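Local coordinates for endonuclease 8-like 3 (Homo sapiens, PDB 7JL5), which belongs to the endonuclease 8-like family and carries, in the fragment modelled here, two tandem GRF zinc fingers, each built around one bound zinc ion, at residues R31-C36 and F47-L52; C57-R62 and C82-E87. All coordinates share one frame; numbering follows the deposited sequence.

The two contacts lie in series along the chain, one in each GRF zinc finger, with centres about 18 Å apart. Contact 1 joins strand 32-35 to strand 47-49 in the first three-stranded antiparallel sheet, whose remaining strand is 18-21. Contact 2 follows it and brings together two loops, one leading into strand 64-67 and the other leaving strand 78-81 of the second sheet. Both reach a zinc ion: contact 1 through Cys36 alone, contact 2 through Cys57, His59 and Cys82. The fingers meet where Arg62 packs on the backbone of Asp51 and Leu52, so the fragment is a tandem of two similar metal-bound units in direct contact.

Contact 1 of 2, residues R31-C36 and F47-L52; sequences RQFYAC and FEWADL. With ZN (zinc ion), chain C.
Arg31 swings CG away from the backbone N (chi1 -169°) and stays extended to NE, which lays the chain across the indole of Trp49, whose own CG stands beside the backbone N. The two residues belong to the antiparallel beta hairpin of strands 32-35 and 47-49 in the first GRF zinc finger. The guanidinium is stacked flat on the indole, the planes 5° apart, and Arg31 CZ makes a cation-pi contact 3.7 Å from the centroid of the five-membered ring of Trp49. Arg31 CD covers the six-membered ring in a CH-pi contact. Asp51 is gripped side-on: Arg31 NH2 donates to the syn lone pair of Asp51 OD1 at 3.1 Å, in the guanidinium plane, while Arg31 NE reaches Asp51 OD2 tilted out of it. This salt bridge and the stack together fix the rotation of the guanidinium.

The other face of the indole is covered by Phe47 CE1. Phe47 thus turns its edge to the indole face away from Arg31, and one of its own faces to Phe33 in an offset stack, centroids 4.4 Å apart and planes at 21°. Phe33 and Trp49 are a non-hydrogen-bonded pair. In the next pair Tyr34 N donates to Glu48 O at 2.8 Å and Glu48 N returns a bond to Tyr34 O. Ala50 N extends the pairing to Gln32 O in a nearly straight bond.

On the opposite face of the sheet from Phe33, Ala50 CB sits over the Tyr34 ring, and Leu19 of strand 18-21 touches both residues. Gln32 turns its NE2 to Met65 O of the second finger. Past the end of strand 32-35, Cys36 joins Cys10, His13 and Cys44 around the zinc ion, its SG 2.4 Å from the metal.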
loop_
_atom_site.group_PDB
_atom_site.type_symbol
_atom_site.label_atom_id
_atom_site.label_comp_id
_atom_site.label_asym_id
_atom_site.label_seq_id
_atom_site.Cartn_x
_atom_site.Cartn_y
_atom_site.Cartn_z
ATOM N N ARG A 31 6.506 2.984 -2.619
ATOM C CA ARG A 31 5.440 3.633 -1.869
ATOM C C ARG A 31 4.092 3.318 -2.504
ATOM O O ARG A 31 3.925 3.426 -3.723
ATOM C CB ARG A 31 5.659 5.143 -1.814
ATOM C CG ARG A 31 4.728 5.847 -0.837
ATOM C CD ARG A 31 5.023 7.336 -0.736
ATOM N NE ARG A 31 4.135 8.000 0.214
ATOM C CZ ARG A 31 4.024 9.319 0.342
ATOM N NH1 ARG A 31 4.744 10.124 -0.427
ATOM N NH2 ARG A 31 3.188 9.833 1.233
ATOM N N GLN A 32 3.130 2.933 -1.674
ATOM C CA GLN A 32 1.827 2.490 -2.144
ATOM C C GLN A 32 0.863 3.665 -2.238
ATOM O O GLN A 32 0.933 4.619 -1.458
ATOM C CB GLN A 32 1.263 1.424 -1.205
ATOM C CG GLN A 32 2.271 0.355 -0.813
ATOM C CD GLN A 32 1.773 -0.536 0.309
ATOM O OE1 GLN A 32 1.522 -0.074 1.422
ATOM N NE2 GLN A 32 1.626 -1.822 0.019
ATOM N N PHE A 33 -0.047 3.584 -3.206
ATOM C CA PHE A 33 -1.016 4.646 -3.427
ATOM C C PHE A 33 -2.304 4.065 -3.991
ATOM O O PHE A 33 -2.275 3.125 -4.789
ATOM C CB PHE A 33 -0.462 5.715 -4.378
ATOM C CG PHE A 33 -0.173 5.204 -5.761
ATOM C CD1 PHE A 33 1.038 4.597 -6.049
ATOM C CD2 PHE A 33 -1.113 5.327 -6.770
ATOM C CE1 PHE A 33 1.306 4.124 -7.319
ATOM C CE2 PHE A 33 -0.850 4.855 -8.043
ATOM C CZ PHE A 33 0.361 4.253 -8.317
ATOM N N TYR A 34 -3.428 4.632 -3.565
ATOM C CA TYR A 34 -4.723 4.279 -4.120
ATOM C C TYR A 34 -4.931 4.975 -5.457
ATOM O O TYR A 34 -4.660 6.176 -5.603
ATOM C CB TYR A 34 -5.845 4.666 -3.159
ATOM C CG TYR A 34 -5.809 3.915 -1.854
ATOM C CD1 TYR A 34 -5.911 2.531 -1.827
ATOM C CD2 TYR A 34 -5.681 4.587 -0.647
ATOM C CE1 TYR A 34 -5.882 1.836 -0.637
ATOM C CE2 TYR A 34 -5.653 3.901 0.551
ATOM C CZ TYR A 34 -5.753 2.525 0.550
ATOM O OH TYR A 34 -5.724 1.833 1.739
ATOM N N ALA A 35 -5.429 4.205 -6.425
ATOM C CA ALA A 35 -5.652 4.680 -7.780
ATOM C C ALA A 35 -6.953 4.094 -8.311
ATOM O O ALA A 35 -7.534 3.174 -7.726
ATOM C CB ALA A 35 -4.485 4.307 -8.703
ATOM N N CYS A 36 -7.395 4.634 -9.443
ATOM C CA CYS A 36 -8.648 4.205 -10.044
ATOM C C CYS A 36 -8.600 2.710 -10.358
ATOM O O CYS A 36 -7.562 2.198 -10.795
ATOM C CB CYS A 36 -8.919 5.006 -11.319
ATOM S SG CYS A 36 -10.552 4.767 -12.047
ATOM N N PHE A 47 -5.362 9.708 -7.558
ATOM C CA PHE A 47 -4.082 9.339 -6.957
ATOM C C PHE A 47 -4.083 9.826 -5.520
ATOM O O PHE A 47 -4.170 11.036 -5.284
ATOM C CB PHE A 47 -2.917 9.951 -7.738
ATOM C CG PHE A 47 -1.565 9.528 -7.239
ATOM C CD1 PHE A 47 -1.021 10.101 -6.103
ATOM C CD2 PHE A 47 -0.835 8.562 -7.909
ATOM C CE1 PHE A 47 0.220 9.713 -5.641
ATOM C CE2 PHE A 47 0.409 8.173 -7.452
ATOM C CZ PHE A 47 0.936 8.749 -6.316
ATOM N N GLU A 48 -3.987 8.903 -4.564
ATOM C CA GLU A 48 -3.951 9.287 -3.154
ATOM C C GLU A 48 -2.962 8.402 -2.412
ATOM O O GLU A 48 -3.140 7.184 -2.361
ATOM C CB GLU A 48 -5.340 9.180 -2.517
ATOM C CG GLU A 48 -5.581 10.166 -1.386
ATOM C CD GLU A 48 -5.773 11.587 -1.884
ATOM O OE1 GLU A 48 -6.078 11.764 -3.084
ATOM O OE2 GLU A 48 -5.620 12.528 -1.077
ATOM N N TRP A 49 -1.933 9.008 -1.827
ATOM C CA TRP A 49 -0.958 8.233 -1.069
ATOM C C TRP A 49 -1.656 7.445 0.032
ATOM O O TRP A 49 -2.449 7.994 0.803
ATOM C CB TRP A 49 0.108 9.150 -0.481
ATOM C CG TRP A 49 0.997 9.744 -1.525
ATOM C CD1 TRP A 49 1.132 11.064 -1.830
ATOM C CD2 TRP A 49 1.864 9.033 -2.417
ATOM N NE1 TRP A 49 2.037 11.223 -2.852
ATOM C CE2 TRP A 49 2.501 9.990 -3.230
ATOM C CE3 TRP A 49 2.167 7.681 -2.604
ATOM C CZ2 TRP A 49 3.420 9.640 -4.216
ATOM C CZ3 TRP A 49 3.081 7.336 -3.583
ATOM C CH2 TRP A 49 3.699 8.311 -4.374
ATOM N N ALA A 50 -1.355 6.146 0.101
ATOM C CA ALA A 50 -2.069 5.264 1.014
ATOM C C ALA A 50 -1.496 5.292 2.425
ATOM O O ALA A 50 -2.237 5.071 3.389
ATOM C CB ALA A 50 -2.041 3.829 0.482
ATOM N N ASP A 51 -0.201 5.563 2.572
ATOM C CA ASP A 51 0.492 5.366 3.838
ATOM C C ASP A 51 0.395 6.561 4.780
ATOM O O ASP A 51 1.025 6.544 5.842
ATOM C CB ASP A 51 1.966 5.038 3.584
ATOM C CG ASP A 51 2.713 6.172 2.898
ATOM O OD1 ASP A 51 2.112 7.242 2.665
ATOM O OD2 ASP A 51 3.909 5.988 2.590
ATOM N N LEU A 52 -0.378 7.589 4.428
ATOM C CA LEU A 52 -0.463 8.770 5.280
ATOM C C LEU A 52 -0.990 8.451 6.673
ATOM O O LEU A 52 -0.792 9.252 7.594
ATOM C CB LEU A 52 -1.347 9.825 4.615
ATOM C CG LEU A 52 -0.664 10.638 3.513
ATOM C CD1 LEU A 52 -1.697 11.276 2.600
ATOM C CD2 LEU A 52 0.246 11.700 4.120
HETATM ZN ZN ZN C . -12.081 6.477 -11.290
#

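Contact 2 of 2, residues C57-R62 and C82-E87; sequences CNHGKR and CPLGKE. With ZN (zinc ion), chain D.
The zinc ion is gripped from both loops, by Cys57 SG at 2.4 Å and His59 ND1 at 2.2 Å from one and by Cys82 SG at 2.3 Å from the other; Cys90 completes the site of three cysteines and one histidine in the second GRF zinc finger. Cys57 and His59 sit in a type I beta turn closed by Gly60 N to Cys57 O. The same turn lets His59 N donate to Cys57 SG at 3.4 Å, a backbone N-H to sulfur bond that probably offsets some of the negative charge on the metal-bound sulfur.

Leu84 CD1 lies over one face of the His59 imidazole in a CH-pi contact, 3.9 Å from the centroid, while Cys82 SG comes to the ring's edge. Metal and methyl group thus restrain the imidazole from two directions. The extended chain of Lys61 crosses Leu84 at about a right angle, bringing Lys61 NZ to 3.7 Å from Leu84 CD2 and partly covering the leucine. Farther from the zinc, Pro83 rests its ring against the carbonyl of Arg62, with CD near Cys57 SG.

Cys57 also touches Phe92, and Arg62 touches Phe56. The two loops meet beyond one end of the second sheet: loop 57-62 runs into outer strand 64-67, whereas loop 82-87 emerges from central strand 78-81 and continues toward the other outer strand, 93-95.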
loop_
_atom_site.group_PDB
_atom_site.type_symbol
_atom_site.label_atom_id
_atom_site.label_comp_id
_atom_site.label_asym_id
_atom_site.label_seq_id
_atom_site.Cartn_x
_atom_site.Cartn_y
_atom_site.Cartn_z
ATOM N N CYS A 57 7.277 1.868 11.502
ATOM C CA CYS A 57 8.093 0.742 11.922
ATOM C C CYS A 57 9.126 1.217 12.944
ATOM O O CYS A 57 9.194 2.398 13.302
ATOM C CB CYS A 57 8.763 0.083 10.718
ATOM S SG CYS A 57 10.180 0.973 10.042
ATOM N N ASN A 58 9.947 0.284 13.419
ATOM C CA ASN A 58 10.899 0.609 14.474
ATOM C C ASN A 58 12.050 1.478 13.990
ATOM O O ASN A 58 12.810 1.982 14.825
ATOM C CB ASN A 58 11.428 -0.681 15.096
ATOM C CG ASN A 58 10.358 -1.433 15.863
ATOM O OD1 ASN A 58 10.058 -2.588 15.566
ATOM N ND2 ASN A 58 9.766 -0.771 16.851
ATOM N N HIS A 59 12.200 1.670 12.680
ATOM C CA HIS A 59 13.169 2.627 12.166
ATOM C C HIS A 59 12.673 4.065 12.244
ATOM O O HIS A 59 13.469 4.991 12.048
ATOM C CB HIS A 59 13.515 2.322 10.706
ATOM C CG HIS A 59 14.452 1.170 10.525
ATOM N ND1 HIS A 59 14.043 -0.049 10.029
ATOM C CD2 HIS A 59 15.782 1.057 10.750
ATOM C CE1 HIS A 59 15.080 -0.866 9.964
ATOM N NE2 HIS A 59 16.146 -0.220 10.400
ATOM N N GLY A 60 11.389 4.272 12.514
ATOM C CA GLY A 60 10.783 5.576 12.382
ATOM C C GLY A 60 10.210 5.863 11.014
ATOM O O GLY A 60 9.782 6.997 10.765
ATOM N N LYS A 61 10.182 4.875 10.126
ATOM C CA LYS A 61 9.704 5.037 8.762
ATOM C C LYS A 61 8.289 4.487 8.624
ATOM O O LYS A 61 7.862 3.619 9.387
ATOM C CB LYS A 61 10.641 4.327 7.781
ATOM C CG LYS A 61 12.038 4.925 7.743
ATOM C CD LYS A 61 13.012 4.080 6.936
ATOM C CE LYS A 61 14.278 4.873 6.629
ATOM N NZ LYS A 61 15.437 4.006 6.276
ATOM N N ARG A 62 7.562 5.012 7.639
ATOM C CA ARG A 62 6.213 4.531 7.373
ATOM C C ARG A 62 6.254 3.065 6.965
ATOM O O ARG A 62 7.027 2.673 6.087
ATOM C CB ARG A 62 5.558 5.363 6.273
ATOM C CG ARG A 62 5.106 6.742 6.712
ATOM C CD ARG A 62 3.816 6.691 7.518
ATOM N NE ARG A 62 3.341 8.038 7.827
ATOM C CZ ARG A 62 2.437 8.325 8.758
ATOM N NH1 ARG A 62 1.898 7.362 9.493
ATOM N NH2 ARG A 62 2.079 9.585 8.961
ATOM N N CYS A 82 8.121 -3.497 8.012
ATOM C CA CYS A 82 9.170 -2.553 7.653
ATOM C C CYS A 82 9.472 -2.503 6.153
ATOM O O CYS A 82 9.594 -3.549 5.513
ATOM C CB CYS A 82 10.486 -2.967 8.307
ATOM S SG CYS A 82 11.857 -1.829 8.067
ATOM N N PRO A 83 9.483 -1.296 5.554
ATOM C CA PRO A 83 9.624 -1.222 4.092
ATOM C C PRO A 83 11.010 -1.211 3.468
ATOM O O PRO A 83 11.201 -0.563 2.433
ATOM C CB PRO A 83 8.928 0.124 3.844
ATOM C CG PRO A 83 9.474 0.969 4.980
ATOM C CD PRO A 83 9.547 0.018 6.182
ATOM N N LEU A 84 11.982 -1.917 4.045
ATOM C CA LEU A 84 13.372 -1.708 3.668
ATOM C C LEU A 84 14.032 -2.877 2.948
ATOM O O LEU A 84 15.145 -2.711 2.437
ATOM C CB LEU A 84 14.212 -1.370 4.911
ATOM C CG LEU A 84 14.134 0.065 5.427
ATOM C CD1 LEU A 84 15.200 0.290 6.490
ATOM C CD2 LEU A 84 14.289 1.069 4.299
ATOM N N GLY A 85 13.393 -4.040 2.883
ATOM C CA GLY A 85 14.036 -5.196 2.288
ATOM C C GLY A 85 14.525 -6.163 3.344
ATOM O O GLY A 85 15.081 -5.741 4.362
ATOM N N LYS A 86 14.332 -7.462 3.103
ATOM C CA LYS A 86 14.519 -8.457 4.155
ATOM C C LYS A 86 15.836 -8.272 4.897
ATOM O O LYS A 86 15.884 -8.385 6.128
ATOM C CB LYS A 86 14.440 -9.864 3.556
ATOM N N GLU A 87 16.915 -7.978 4.171
ATOM C CA GLU A 87 18.227 -7.918 4.804
ATOM C C GLU A 87 18.299 -6.829 5.868
ATOM O O GLU A 87 18.978 -7.005 6.886
ATOM C CB GLU A 87 19.308 -7.694 3.746
HETATM ZN ZN ZN D . 11.904 -0.633 10.016
#